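Local coordinates for protein lamina-associated polypeptide 2 isoforms alpha/zeta (Mus musculus, PDB 2V0X) that dimerises through a long helical coiled-coil domain and, as a component of the nuclear lamina, probably links lamin A to chromatin, at residues R52-V57 / Y114-S119; L40-E45 / D175-S180. The protein carries 2 engineered substitutions. All coordinates share one frame; numbering follows the deposited sequence. Where two conformers were deposited one is given.

Contact 1. Residues R52-V57 / Y114-S119; sequences RQLPSV and YEAAAS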
loop_
_atom_site.group_PDB
_atom_site.type_symbol
_atom_site.label_atom_id
_atom_site.label_comp_id
_atom_site.label_asym_id
_atom_site.label_seq_id
_atom_site.Cartn_x
_atom_site.Cartn_y
_atom_site.Cartn_z
ATOM N N ARG B 52 14.457 7.799 -1.768
ATOM C CA ARG B 52 14.908 7.014 -2.914
ATOM C C ARG B 52 13.763 6.701 -3.878
ATOM O O ARG B 52 12.597 6.642 -3.492
ATOM C CB ARG B 52 15.588 5.717 -2.433
ATOM C CG ARG B 52 15.594 4.560 -3.439
ATOM C CD ARG B 52 16.644 3.492 -3.116
ATOM N NE ARG B 52 16.781 3.214 -1.684
ATOM C CZ ARG B 52 15.874 2.592 -0.934
ATOM N NH1 ARG B 52 14.731 2.161 -1.463
ATOM N NH2 ARG B 52 16.121 2.387 0.357
ATOM N N GLN B 53 14.117 6.555 -5.146
ATOM C CA GLN B 53 13.166 6.257 -6.205
ATOM C C GLN B 53 12.538 4.884 -5.976
ATOM O O GLN B 53 13.203 3.957 -5.520
ATOM C CB GLN B 53 13.895 6.289 -7.547
ATOM C CG GLN B 53 13.011 6.317 -8.759
ATOM C CD GLN B 53 13.767 6.773 -9.986
ATOM O OE1 GLN B 53 13.448 7.808 -10.577
ATOM N NE2 GLN B 53 14.804 6.032 -10.348
ATOM N N LEU B 54 11.267 4.758 -6.327
ATOM C CA LEU B 54 10.536 3.510 -6.154
ATOM C C LEU B 54 10.791 2.456 -7.229
ATOM O O LEU B 54 10.882 2.782 -8.409
ATOM C CB LEU B 54 9.041 3.812 -6.117
ATOM C CG LEU B 54 8.603 4.727 -4.968
ATOM C CD1 LEU B 54 7.152 5.110 -5.125
ATOM C CD2 LEU B 54 8.842 4.028 -3.660
ATOM N N PRO B 55 10.932 1.177 -6.835
ATOM C CA PRO B 55 11.157 0.115 -7.831
ATOM C C PRO B 55 9.912 -0.035 -8.710
ATOM O O PRO B 55 8.786 0.215 -8.266
ATOM C CB PRO B 55 11.383 -1.129 -6.970
ATOM C CG PRO B 55 10.660 -0.823 -5.714
ATOM C CD PRO B 55 11.014 0.629 -5.471
ATOM N N SER B 56 10.121 -0.411 -9.962
ATOM C CA SER B 56 9.032 -0.576 -10.909
ATOM C C SER B 56 8.328 -1.928 -10.764
ATOM O O SER B 56 8.929 -2.925 -10.361
ATOM C CB SER B 56 9.579 -0.433 -12.340
ATOM O OG SER B 56 8.560 -0.605 -13.308
ATOM N N VAL B 57 7.040 -1.944 -11.084
ATOM C CA VAL B 57 6.247 -3.173 -11.033
ATOM C C VAL B 57 5.696 -3.447 -12.431
ATOM O O VAL B 57 5.035 -4.452 -12.645
ATOM C CB VAL B 57 5.036 -3.050 -10.057
ATOM C CG1 VAL B 57 5.483 -3.123 -8.612
ATOM C CG2 VAL B 57 4.284 -1.777 -10.321
ATOM N N TYR B 114 1.812 8.180 -3.293
ATOM C CA TYR B 114 0.782 7.786 -4.237
ATOM C C TYR B 114 1.279 6.660 -5.129
ATOM O O TYR B 114 0.595 5.650 -5.325
ATOM C CB TYR B 114 0.350 8.977 -5.100
ATOM C CG TYR B 114 -0.845 8.707 -5.993
ATOM C CD1 TYR B 114 -2.093 9.226 -5.679
ATOM C CD2 TYR B 114 -0.726 7.938 -7.156
ATOM C CE1 TYR B 114 -3.196 8.998 -6.490
ATOM C CE2 TYR B 114 -1.841 7.688 -7.985
ATOM C CZ TYR B 114 -3.071 8.229 -7.640
ATOM O OH TYR B 114 -4.183 8.026 -8.420
ATOM N N GLU B 115 2.486 6.845 -5.648
ATOM C CA GLU B 115 3.077 5.886 -6.563
ATOM C C GLU B 115 3.321 4.528 -5.904
ATOM O O GLU B 115 3.057 3.505 -6.505
ATOM C CB GLU B 115 4.379 6.443 -7.155
ATOM C CG GLU B 115 4.887 5.605 -8.308
ATOM C CD GLU B 115 6.276 5.974 -8.770
ATOM O OE1 GLU B 115 6.679 7.139 -8.569
ATOM O OE2 GLU B 115 6.964 5.093 -9.334
ATOM N N ALA B 116 3.842 4.528 -4.679
ATOM C CA ALA B 116 4.085 3.281 -3.954
ATOM C C ALA B 116 2.763 2.533 -3.748
ATOM O O ALA B 116 2.694 1.314 -3.944
ATOM C CB ALA B 116 4.766 3.564 -2.597
ATOM N N ALA B 117 1.708 3.274 -3.403
ATOM C CA ALA B 117 0.370 2.706 -3.193
ATOM C C ALA B 117 -0.231 2.143 -4.485
ATOM O O ALA B 117 -0.866 1.074 -4.486
ATOM C CB ALA B 117 -0.562 3.778 -2.632
ATOM N N ALA B 118 -0.075 2.894 -5.578
ATOM C CA ALA B 118 -0.593 2.474 -6.869
ATOM C C ALA B 118 0.071 1.153 -7.284
ATOM O O ALA B 118 -0.577 0.274 -7.879
ATOM C CB ALA B 118 -0.317 3.554 -7.918
ATOM N N SER B 119 1.367 1.042 -7.012
ATOM C CA SER B 119 2.126 -0.161 -7.330
ATOM C C SER B 119 1.598 -1.345 -6.518
ATOM O O SER B 119 1.465 -2.442 -7.036
ATOM C CB SER B 119 3.613 0.049 -7.021
ATOM O OG SER B 119 4.083 1.203 -7.675
HETATM O O HOH W 1 9.371 7.012 -7.767
HETATM O O HOH W 2 6.405 1.501 -8.747
#
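L54 reaches helix 100-146 with a single methyl, its CD1 lying 3.4 Å from the backbone N of A116 and also touching the A116 CB. The CD1 rests as well on CB, CG and CD of E115, whose extended chain runs alongside but points the opposite way. A water ties the same two residues together, donating to E115 OE1 (2.8 Å) and accepting from L54 N at a longer 3.3 Å. With an alanine in place of E115, this water would probably lose its carboxylate partner and L54 CD1 much of its flanking wall. The CB of P55 points away from 114-119, but the carbonyl O takes a 2.7 Å bond from a second water that also donates to S119 OG (2.6 Å). That hydroxyl donates in turn to E115 O at 2.8 Å, tilted 31° from the carbonyl plane and on the face opposite S119 N, which fixes its rotation. V57 closes the contact, CG2 against S119 CB at 3.8 Å. The extended loop 52-57 thus lies along the hairpin of helices 100-146 and 152-196: L54 also touches C182, V57 also Q122 and I123, while M184 of the second subunit packs on A117 and A118.

Contact 2. Residues L40-E45 / D175-S180; sequences LKVVEE and DEVRMS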
loop_
_atom_site.group_PDB
_atom_site.type_symbol
_atom_site.label_atom_id
_atom_site.label_comp_id
_atom_site.label_asym_id
_atom_site.label_seq_id
_atom_site.Cartn_x
_atom_site.Cartn_y
_atom_site.Cartn_z
ATOM N N LEU B 40 10.307 -8.263 8.475
ATOM C CA LEU B 40 11.014 -7.193 9.176
ATOM C C LEU B 40 12.274 -6.758 8.433
ATOM O O LEU B 40 12.584 -5.563 8.375
ATOM C CB LEU B 40 11.381 -7.627 10.593
ATOM C CG LEU B 40 10.386 -7.294 11.711
ATOM C CD1 LEU B 40 8.958 -7.668 11.317
ATOM C CD2 LEU B 40 10.812 -8.011 12.990
ATOM N N LYS B 41 13.001 -7.725 7.877
ATOM C CA LYS B 41 14.218 -7.438 7.127
ATOM C C LYS B 41 13.926 -6.516 5.947
ATOM O O LYS B 41 14.594 -5.498 5.775
ATOM C CB LYS B 41 14.868 -8.724 6.600
ATOM C CG LYS B 41 15.635 -9.523 7.632
ATOM C CD LYS B 41 16.283 -10.746 6.991
ATOM C CE LYS B 41 17.093 -11.544 8.003
ATOM N NZ LYS B 41 18.184 -10.736 8.619
ATOM N N VAL B 42 12.950 -6.890 5.119
ATOM C CA VAL B 42 12.602 -6.073 3.965
ATOM C C VAL B 42 12.191 -4.650 4.361
ATOM O O VAL B 42 12.680 -3.691 3.769
ATOM C CB VAL B 42 11.552 -6.764 3.023
ATOM C CG1 VAL B 42 10.548 -7.540 3.813
ATOM C CG2 VAL B 42 10.846 -5.736 2.149
ATOM N N VAL B 43 11.342 -4.512 5.376
ATOM C CA VAL B 43 10.922 -3.188 5.822
ATOM C C VAL B 43 12.154 -2.379 6.261
ATOM O O VAL B 43 12.357 -1.256 5.797
ATOM C CB VAL B 43 9.874 -3.273 6.973
ATOM C CG1 VAL B 43 9.548 -1.898 7.505
ATOM C CG2 VAL B 43 8.589 -3.950 6.479
ATOM N N GLU B 44 13.022 -2.989 7.070
ATOM C CA GLU B 44 14.225 -2.314 7.557
ATOM C C GLU B 44 15.215 -1.940 6.445
ATOM O O GLU B 44 15.868 -0.891 6.521
ATOM C CB GLU B 44 14.924 -3.161 8.616
ATOM C CG GLU B 44 16.102 -2.467 9.290
ATOM C CD GLU B 44 16.892 -3.387 10.202
ATOM O OE1 GLU B 44 16.376 -4.468 10.573
ATOM O OE2 GLU B 44 18.039 -3.029 10.546
ATOM N N GLU B 45 15.323 -2.781 5.418
ATOM C CA GLU B 45 16.220 -2.508 4.296
ATOM C C GLU B 45 15.782 -1.265 3.538
ATOM O O GLU B 45 16.619 -0.447 3.148
ATOM C CB GLU B 45 16.270 -3.684 3.320
ATOM C CG GLU B 45 16.989 -4.912 3.852
ATOM C CD GLU B 45 16.889 -6.098 2.907
ATOM O OE1 GLU B 45 17.375 -5.992 1.759
ATOM O OE2 GLU B 45 16.322 -7.136 3.312
ATOM N N ASP B 175 6.354 -8.458 -2.153
ATOM C CA ASP B 175 6.450 -7.242 -2.964
ATOM C C ASP B 175 5.482 -6.159 -2.414
ATOM O O ASP B 175 5.816 -4.974 -2.400
ATOM C CB ASP B 175 6.181 -7.569 -4.435
ATOM C CG ASP B 175 7.345 -8.351 -5.081
ATOM O OD1 ASP B 175 8.500 -8.224 -4.625
ATOM O OD2 ASP B 175 7.109 -9.108 -6.034
ATOM N N GLU B 176 4.315 -6.585 -1.922
ATOM C CA GLU B 176 3.323 -5.661 -1.349
ATOM C C GLU B 176 3.908 -5.039 -0.079
ATOM O O GLU B 176 3.787 -3.830 0.156
ATOM C CB GLU B 176 2.022 -6.396 -0.994
ATOM C CG GLU B 176 1.365 -7.089 -2.167
ATOM C CD GLU B 176 0.083 -7.828 -1.808
ATOM O OE1 GLU B 176 0.095 -8.670 -0.885
ATOM O OE2 GLU B 176 -0.935 -7.588 -2.483
ATOM N N VAL B 177 4.574 -5.872 0.714
ATOM C CA VAL B 177 5.207 -5.427 1.959
ATOM C C VAL B 177 6.279 -4.373 1.613
ATOM O O VAL B 177 6.401 -3.347 2.275
ATOM C CB VAL B 177 5.868 -6.637 2.714
ATOM C CG1 VAL B 177 6.813 -6.144 3.851
ATOM C CG2 VAL B 177 4.787 -7.535 3.333
ATOM N N ARG B 178 7.046 -4.641 0.562
ATOM C CA ARG B 178 8.095 -3.720 0.104
ATOM C C ARG B 178 7.506 -2.366 -0.323
ATOM O O ARG B 178 7.991 -1.311 0.083
ATOM C CB ARG B 178 8.885 -4.344 -1.065
ATOM C CG ARG B 178 10.035 -3.472 -1.560
ATOM C CD ARG B 178 11.051 -4.266 -2.361
ATOM N NE ARG B 178 11.706 -5.284 -1.545
ATOM C CZ ARG B 178 11.922 -6.535 -1.938
ATOM N NH1 ARG B 178 11.534 -6.938 -3.144
ATOM N NH2 ARG B 178 12.540 -7.385 -1.124
HETATM N N MSE B 179 6.468 -2.402 -1.154
HETATM C CA MSE B 179 5.811 -1.179 -1.603
HETATM C C MSE B 179 5.245 -0.377 -0.428
HETATM O O MSE B 179 5.344 0.861 -0.407
HETATM C CB MSE B 179 4.712 -1.483 -2.629
HETATM C CG MSE B 179 5.214 -2.021 -3.986
HETATM SE SE MSE B 179 6.751 -1.027 -4.727
HETATM C CE MSE B 179 6.119 0.735 -4.500
ATOM N N SER B 180 4.666 -1.077 0.552
ATOM C CA SER B 180 4.108 -0.436 1.744
ATOM C C SER B 180 5.211 0.236 2.570
ATOM O O SER B 180 5.015 1.326 3.095
ATOM C CB SER B 180 3.373 -1.461 2.628
ATOM O OG SER B 180 2.200 -1.952 1.993
#
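The guanidinium of R178 meets V42 obliquely: CG2 of the valine lies 3.8 Å from R178 NE, with NH2 a little farther off. R178 leaves its helix with CG anti to the backbone N and then bends at chi3 (-64°), which brings the end of the chain back toward helix 35-46 and lays it across V42, nearly perpendicular. Its charged neighbours stand at long range: NH1 makes a long salt bridge of 3.6 Å to D175 OD1, and NE a long, weak ion pair with E46. The carboxylate of E45, poorly ordered, stays 5.8 Å away, measured from its OE1 to R178 NH2, near enough perhaps to ease the arginine's charge but not in contact. D175 is held at its other oxygen, where OD2 is hydrogen-bonded to the hydroxyl of Y61.

Apart from the arginine the contact is apolar, with no hydrogen bond between the segments. V177 CG1, anti to the backbone N (chi1 167°), is shared by two valines, meeting V42 CG1 at 4.0 Å and V43 CG2 at 3.9 Å. V42 divides its methyls between two partners, CG1 to V177 and CG2 to R178.

The axes of segments 40-45 and 175-180 pass 9.0 Å apart at a crossing angle of -32°, their chains running in broadly the same direction; they belong to the short helix 35-46 and the long helix 152-196. Helix 100-146 covers another side of 152-196, with I123 on D175 and E176, while the second subunit brings L121 onto V177 and its own E176 against E176, so this turn of 152-196 also belongs to the dimer interface.

In the fold
Helix 35-46 and the loop after it are laid in turn on the hairpin of helices 100-146 and 152-196, contact 2 on the second helix and contact 1 on the first. Their centres lie about 12 Å apart, and selenomethionine M179 joins them: its CE packs on A116 and S119, its SE near P55. Contact 2 is buried, a valine cluster flanked by a partly exposed arginine. Contact 1 is only partly buried, and two waters bridge the loop's backbone to side chains of helix 100-146. Y114, A117 and A118 beside contact 1 meet the second subunit, whereas in contact 2 V177 itself touches both that subunit and helix 35-46.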